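Local coordinates for protein prolyl endopeptidase (Myxococcus xanthus, PDB 2BKL) that probably hydrolyses oligopeptides after proline and, far less readily, after alanine, as a serine peptidase of the prolyl oligopeptidase family, at residues S129-P141 with V148-S160. Numbering follows the deposited sequence.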
loop_
_atom_site.group_PDB
_atom_site.type_symbol
_atom_site.label_atom_id
_atom_site.label_comp_id
_atom_site.label_asym_id
_atom_site.label_seq_id
_atom_site.Cartn_x
_atom_site.Cartn_y
_atom_site.Cartn_z
ATOM N N SER A 129 -1.817 -13.870 20.937
ATOM C CA SER A 129 -2.243 -13.520 22.291
ATOM C C SER A 129 -1.006 -13.317 23.178
ATOM O O SER A 129 0.080 -13.809 22.898
ATOM C CB SER A 129 -3.170 -14.595 22.854
ATOM O OG SER A 129 -2.481 -15.825 23.022
ATOM N N TRP A 130 -1.182 -12.542 24.248
ATOM C CA TRP A 130 -0.067 -12.170 25.110
ATOM C C TRP A 130 0.554 -13.365 25.810
ATOM O O TRP A 130 1.741 -13.323 26.114
ATOM C CB TRP A 130 -0.474 -11.065 26.113
ATOM C CG TRP A 130 -0.818 -9.828 25.365
ATOM C CD1 TRP A 130 -2.071 -9.343 25.107
ATOM C CD2 TRP A 130 0.082 -8.995 24.633
ATOM N NE1 TRP A 130 -1.994 -8.242 24.295
ATOM C CE2 TRP A 130 -0.687 -8.008 23.972
ATOM C CE3 TRP A 130 1.472 -8.979 24.455
ATOM C CZ2 TRP A 130 -0.116 -7.003 23.170
ATOM C CZ3 TRP A 130 2.032 -7.995 23.661
ATOM C CH2 TRP A 130 1.247 -7.023 23.021
ATOM N N ASP A 131 -0.221 -14.430 26.026
ATOM C CA ASP A 131 0.297 -15.649 26.633
ATOM C C ASP A 131 0.994 -16.598 25.647
ATOM O O ASP A 131 1.529 -17.644 26.048
ATOM C CB ASP A 131 -0.784 -16.378 27.452
ATOM C CG ASP A 131 -1.905 -16.941 26.632
ATOM O OD1 ASP A 131 -1.876 -16.796 25.389
ATOM O OD2 ASP A 131 -2.879 -17.541 27.159
ATOM N N GLY A 132 0.976 -16.244 24.368
ATOM C CA GLY A 132 1.598 -17.052 23.320
ATOM C C GLY A 132 0.859 -18.341 23.032
ATOM O O GLY A 132 1.422 -19.199 22.346
ATOM N N LYS A 133 -0.388 -18.452 23.483
ATOM C CA LYS A 133 -1.143 -19.715 23.342
ATOM C C LYS A 133 -2.155 -19.719 22.188
ATOM O O LYS A 133 -2.625 -20.805 21.814
ATOM C CB LYS A 133 -1.888 -20.069 24.616
ATOM C CG LYS A 133 -1.039 -20.092 25.882
ATOM C CD LYS A 133 -0.043 -21.185 25.935
ATOM C CE LYS A 133 0.587 -21.232 27.365
ATOM N NZ LYS A 133 1.893 -21.899 27.393
ATOM N N LYS A 134 -2.517 -18.557 21.661
ATOM C CA LYS A 134 -3.544 -18.429 20.626
ATOM C C LYS A 134 -3.081 -17.445 19.561
ATOM O O LYS A 134 -2.343 -16.489 19.847
ATOM C CB LYS A 134 -4.872 -17.882 21.205
ATOM C CG LYS A 134 -5.447 -18.630 22.385
ATOM C CD LYS A 134 -5.915 -20.033 22.056
ATOM C CE LYS A 134 -6.612 -20.668 23.262
ATOM N NZ LYS A 134 -7.050 -22.038 22.954
ATOM N N VAL A 135 -3.509 -17.657 18.319
ATOM C CA VAL A 135 -3.297 -16.670 17.259
ATOM C C VAL A 135 -4.633 -16.428 16.607
ATOM O O VAL A 135 -5.291 -17.387 16.152
ATOM C CB VAL A 135 -2.232 -17.112 16.219
ATOM C CG1 VAL A 135 -2.064 -16.081 15.102
ATOM C CG2 VAL A 135 -0.902 -17.345 16.917
ATOM N N ALA A 136 -5.038 -15.173 16.537
ATOM C CA ALA A 136 -6.198 -14.746 15.771
ATOM C C ALA A 136 -5.702 -14.295 14.405
ATOM O O ALA A 136 -4.718 -13.570 14.310
ATOM C CB ALA A 136 -6.895 -13.612 16.491
ATOM N N PHE A 137 -6.362 -14.720 13.341
ATOM C CA PHE A 137 -5.857 -14.503 11.999
ATOM C C PHE A 137 -6.982 -14.428 10.996
ATOM O O PHE A 137 -8.063 -14.967 11.223
ATOM C CB PHE A 137 -4.855 -15.575 11.595
ATOM C CG PHE A 137 -5.449 -16.929 11.433
ATOM C CD1 PHE A 137 -5.588 -17.752 12.530
ATOM C CD2 PHE A 137 -5.844 -17.405 10.198
ATOM C CE1 PHE A 137 -6.136 -19.001 12.422
ATOM C CE2 PHE A 137 -6.371 -18.665 10.085
ATOM C CZ PHE A 137 -6.529 -19.459 11.219
ATOM N N ALA A 138 -6.728 -13.774 9.871
ATOM C CA ALA A 138 -7.705 -13.641 8.793
ATOM C C ALA A 138 -7.417 -14.634 7.684
ATOM O O ALA A 138 -6.258 -14.837 7.276
ATOM C CB ALA A 138 -7.673 -12.266 8.239
ATOM N N GLN A 139 -8.469 -15.268 7.178
ATOM C CA GLN A 139 -8.418 -15.993 5.901
ATOM C C GLN A 139 -9.099 -15.149 4.840
ATOM O O GLN A 139 -10.203 -14.656 5.069
ATOM C CB GLN A 139 -9.157 -17.319 5.974
ATOM C CG GLN A 139 -8.531 -18.426 6.736
ATOM C CD GLN A 139 -9.180 -19.747 6.354
ATOM O OE1 GLN A 139 -10.381 -19.922 6.555
ATOM N NE2 GLN A 139 -8.411 -20.643 5.756
ATOM N N LYS A 140 -8.463 -15.002 3.676
ATOM C CA LYS A 140 -8.912 -14.081 2.620
ATOM C C LYS A 140 -8.954 -14.813 1.281
ATOM O O LYS A 140 -7.896 -15.079 0.705
ATOM C CB LYS A 140 -7.947 -12.905 2.512
ATOM C CG LYS A 140 -7.816 -12.105 3.809
ATOM C CD LYS A 140 -7.200 -10.729 3.671
ATOM C CE LYS A 140 -5.964 -10.721 2.847
ATOM N NZ LYS A 140 -5.618 -9.319 2.479
ATOM N N PRO A 141 -10.140 -15.169 0.790
ATOM C CA PRO A 141 -10.266 -15.739 -0.548
ATOM C C PRO A 141 -9.652 -14.823 -1.583
ATOM O O PRO A 141 -9.887 -13.605 -1.526
ATOM C CB PRO A 141 -11.780 -15.880 -0.721
ATOM C CG PRO A 141 -12.261 -16.122 0.666
ATOM C CD PRO A 141 -11.423 -15.174 1.514
ATOM N N VAL A 148 -12.338 -13.406 6.936
ATOM C CA VAL A 148 -12.978 -14.054 8.064
ATOM C C VAL A 148 -11.927 -14.318 9.117
ATOM O O VAL A 148 -10.877 -14.890 8.829
ATOM C CB VAL A 148 -13.658 -15.375 7.597
ATOM C CG1 VAL A 148 -14.266 -16.159 8.765
ATOM C CG2 VAL A 148 -14.685 -15.079 6.506
ATOM N N LEU A 149 -12.217 -13.923 10.359
ATOM C CA LEU A 149 -11.299 -14.190 11.466
ATOM C C LEU A 149 -11.478 -15.583 12.037
ATOM O O LEU A 149 -12.615 -16.059 12.202
ATOM C CB LEU A 149 -11.508 -13.165 12.579
ATOM C CG LEU A 149 -11.362 -11.685 12.187
ATOM C CD1 LEU A 149 -11.653 -10.795 13.361
ATOM C CD2 LEU A 149 -9.940 -11.447 11.600
ATOM N N HIS A 150 -10.358 -16.220 12.330
ATOM C CA HIS A 150 -10.262 -17.512 12.982
ATOM C C HIS A 150 -9.290 -17.430 14.133
ATOM O O HIS A 150 -8.500 -16.465 14.257
ATOM C CB HIS A 150 -9.753 -18.549 11.974
ATOM C CG HIS A 150 -10.744 -18.875 10.910
ATOM N ND1 HIS A 150 -11.641 -19.915 11.030
ATOM C CD2 HIS A 150 -10.988 -18.297 9.710
ATOM C CE1 HIS A 150 -12.386 -19.971 9.936
ATOM N NE2 HIS A 150 -12.035 -18.987 9.133
ATOM N N VAL A 151 -9.305 -18.435 14.991
ATOM C CA VAL A 151 -8.336 -18.545 16.060
ATOM C C VAL A 151 -7.782 -19.943 16.080
ATOM O O VAL A 151 -8.548 -20.919 15.991
ATOM C CB VAL A 151 -8.968 -18.212 17.453
ATOM C CG1 VAL A 151 -7.934 -18.363 18.575
ATOM C CG2 VAL A 151 -9.600 -16.853 17.476
ATOM N N ILE A 152 -6.464 -20.064 16.227
ATOM C CA ILE A 152 -5.793 -21.339 16.350
ATOM C C ILE A 152 -5.150 -21.445 17.716
ATOM O O ILE A 152 -4.569 -20.469 18.222
ATOM C CB ILE A 152 -4.747 -21.565 15.218
ATOM C CG1 ILE A 152 -4.133 -22.955 15.323
ATOM C CG2 ILE A 152 -3.691 -20.454 15.181
ATOM C CD1 ILE A 152 -3.321 -23.398 14.099
ATOM N N ASP A 153 -5.238 -22.629 18.303
ATOM C CA ASP A 153 -4.533 -22.959 19.529
ATOM C C ASP A 153 -3.114 -23.399 19.170
ATOM O O ASP A 153 -2.932 -24.341 18.421
ATOM C CB ASP A 153 -5.281 -24.076 20.249
ATOM C CG ASP A 153 -4.614 -24.487 21.525
ATOM O OD1 ASP A 153 -4.746 -23.742 22.525
ATOM O OD2 ASP A 153 -3.896 -25.521 21.588
ATOM N N VAL A 154 -2.107 -22.699 19.700
ATOM C CA VAL A 154 -0.729 -22.903 19.277
ATOM C C VAL A 154 -0.197 -24.290 19.653
ATOM O O VAL A 154 0.389 -24.968 18.813
ATOM C CB VAL A 154 0.182 -21.763 19.848
ATOM C CG1 VAL A 154 1.671 -22.021 19.567
ATOM C CG2 VAL A 154 -0.231 -20.433 19.252
ATOM N N ASP A 155 -0.444 -24.718 20.881
ATOM C CA ASP A 155 0.129 -25.968 21.365
ATOM C C ASP A 155 -0.392 -27.171 20.574
ATOM O O ASP A 155 0.362 -28.050 20.221
ATOM C CB ASP A 155 -0.199 -26.184 22.836
ATOM C CG ASP A 155 0.655 -25.346 23.766
ATOM O OD1 ASP A 155 1.746 -24.902 23.367
ATOM O OD2 ASP A 155 0.301 -25.110 24.938
ATOM N N SER A 156 -1.680 -27.150 20.254
ATOM C CA SER A 156 -2.357 -28.282 19.607
ATOM C C SER A 156 -2.521 -28.155 18.117
ATOM O O SER A 156 -2.765 -29.157 17.440
ATOM C CB SER A 156 -3.751 -28.440 20.230
ATOM O OG SER A 156 -4.644 -27.391 19.873
ATOM N N GLY A 157 -2.434 -26.922 17.605
ATOM C CA GLY A 157 -2.754 -26.622 16.222
ATOM C C GLY A 157 -4.226 -26.698 15.851
ATOM O O GLY A 157 -4.563 -26.630 14.668
ATOM N N GLU A 158 -5.112 -26.792 16.844
ATOM C CA GLU A 158 -6.542 -26.880 16.565
ATOM C C GLU A 158 -7.146 -25.513 16.247
ATOM O O GLU A 158 -7.011 -24.566 17.032
ATOM C CB GLU A 158 -7.276 -27.514 17.760
ATOM C CG GLU A 158 -7.009 -28.999 17.951
ATOM C CD GLU A 158 -7.528 -29.900 16.840
ATOM O OE1 GLU A 158 -8.586 -29.586 16.247
ATOM O OE2 GLU A 158 -6.847 -30.937 16.568
ATOM N N TRP A 159 -7.843 -25.446 15.126
ATOM C CA TRP A 159 -8.612 -24.281 14.771
ATOM C C TRP A 159 -9.915 -24.295 15.544
ATOM O O TRP A 159 -10.603 -25.305 15.533
ATOM C CB TRP A 159 -8.925 -24.270 13.288
ATOM C CG TRP A 159 -7.774 -24.012 12.369
ATOM C CD1 TRP A 159 -6.502 -24.463 12.490
ATOM C CD2 TRP A 159 -7.813 -23.264 11.149
ATOM N NE1 TRP A 159 -5.745 -24.043 11.423
ATOM C CE2 TRP A 159 -6.536 -23.317 10.578
ATOM C CE3 TRP A 159 -8.818 -22.587 10.461
ATOM C CZ2 TRP A 159 -6.230 -22.671 9.374
ATOM C CZ3 TRP A 159 -8.513 -21.943 9.279
ATOM C CH2 TRP A 159 -7.239 -22.006 8.739
ATOM N N SER A 160 -10.241 -23.194 16.202
ATOM C CA SER A 160 -11.512 -23.045 16.908
ATOM C C SER A 160 -12.700 -23.133 15.950
ATOM O O SER A 160 -12.716 -22.516 14.891
ATOM C CB SER A 160 -11.569 -21.729 17.657
ATOM O OG SER A 160 -12.806 -21.629 18.364
HETATM O O HOH W 1 -1.339 -23.110 23.019
HETATM O O HOH W 2 -12.959 -18.629 6.482
#
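Phe-137 and His-150, a hydrogen-bonded pair of the antiparallel hairpin 134-141/148-153, meet on its closely packed face, which also carries Val-135 and Ile-152. His-150 CB sits over one face of the Phe-137 ring, 3.8 Å from its centroid, a CH-pi contact. With CG held between backbone N and carbonyl carbon (chi1 67°), the ring leans across the partner strand and sets its edge, CZ foremost, against the face of the Trp-159 six-membered ring, a T-shaped stack with planes at 80°. Val-135 CB packs on Ile-152 CG2 at 3.8 Å. Toward the loop closing the hairpin, packing gives way to water: one water donates to Gln-139 OE1, and its oxygen lies 2.8 Å from His-150 NE2. On the other face, the bent Lys-134 chain brings NZ to the anti side of Asp-153 OD1, a 2.9 Å salt bridge, while OD2 takes Ser-156 N and OG in an Asx motif. An alanine in place of Asp-153 would probably leave the Lys-134 ammonium without its mate and Ser-156 N and OG without their shared acceptor. In this beta-propeller blade strand 121-128 flanks 134-141; from the neighbouring sheet, strand 107-110 packs on Val-135, Phe-137 and Ile-152, and strand 81-87 on Val-135 and Val-154.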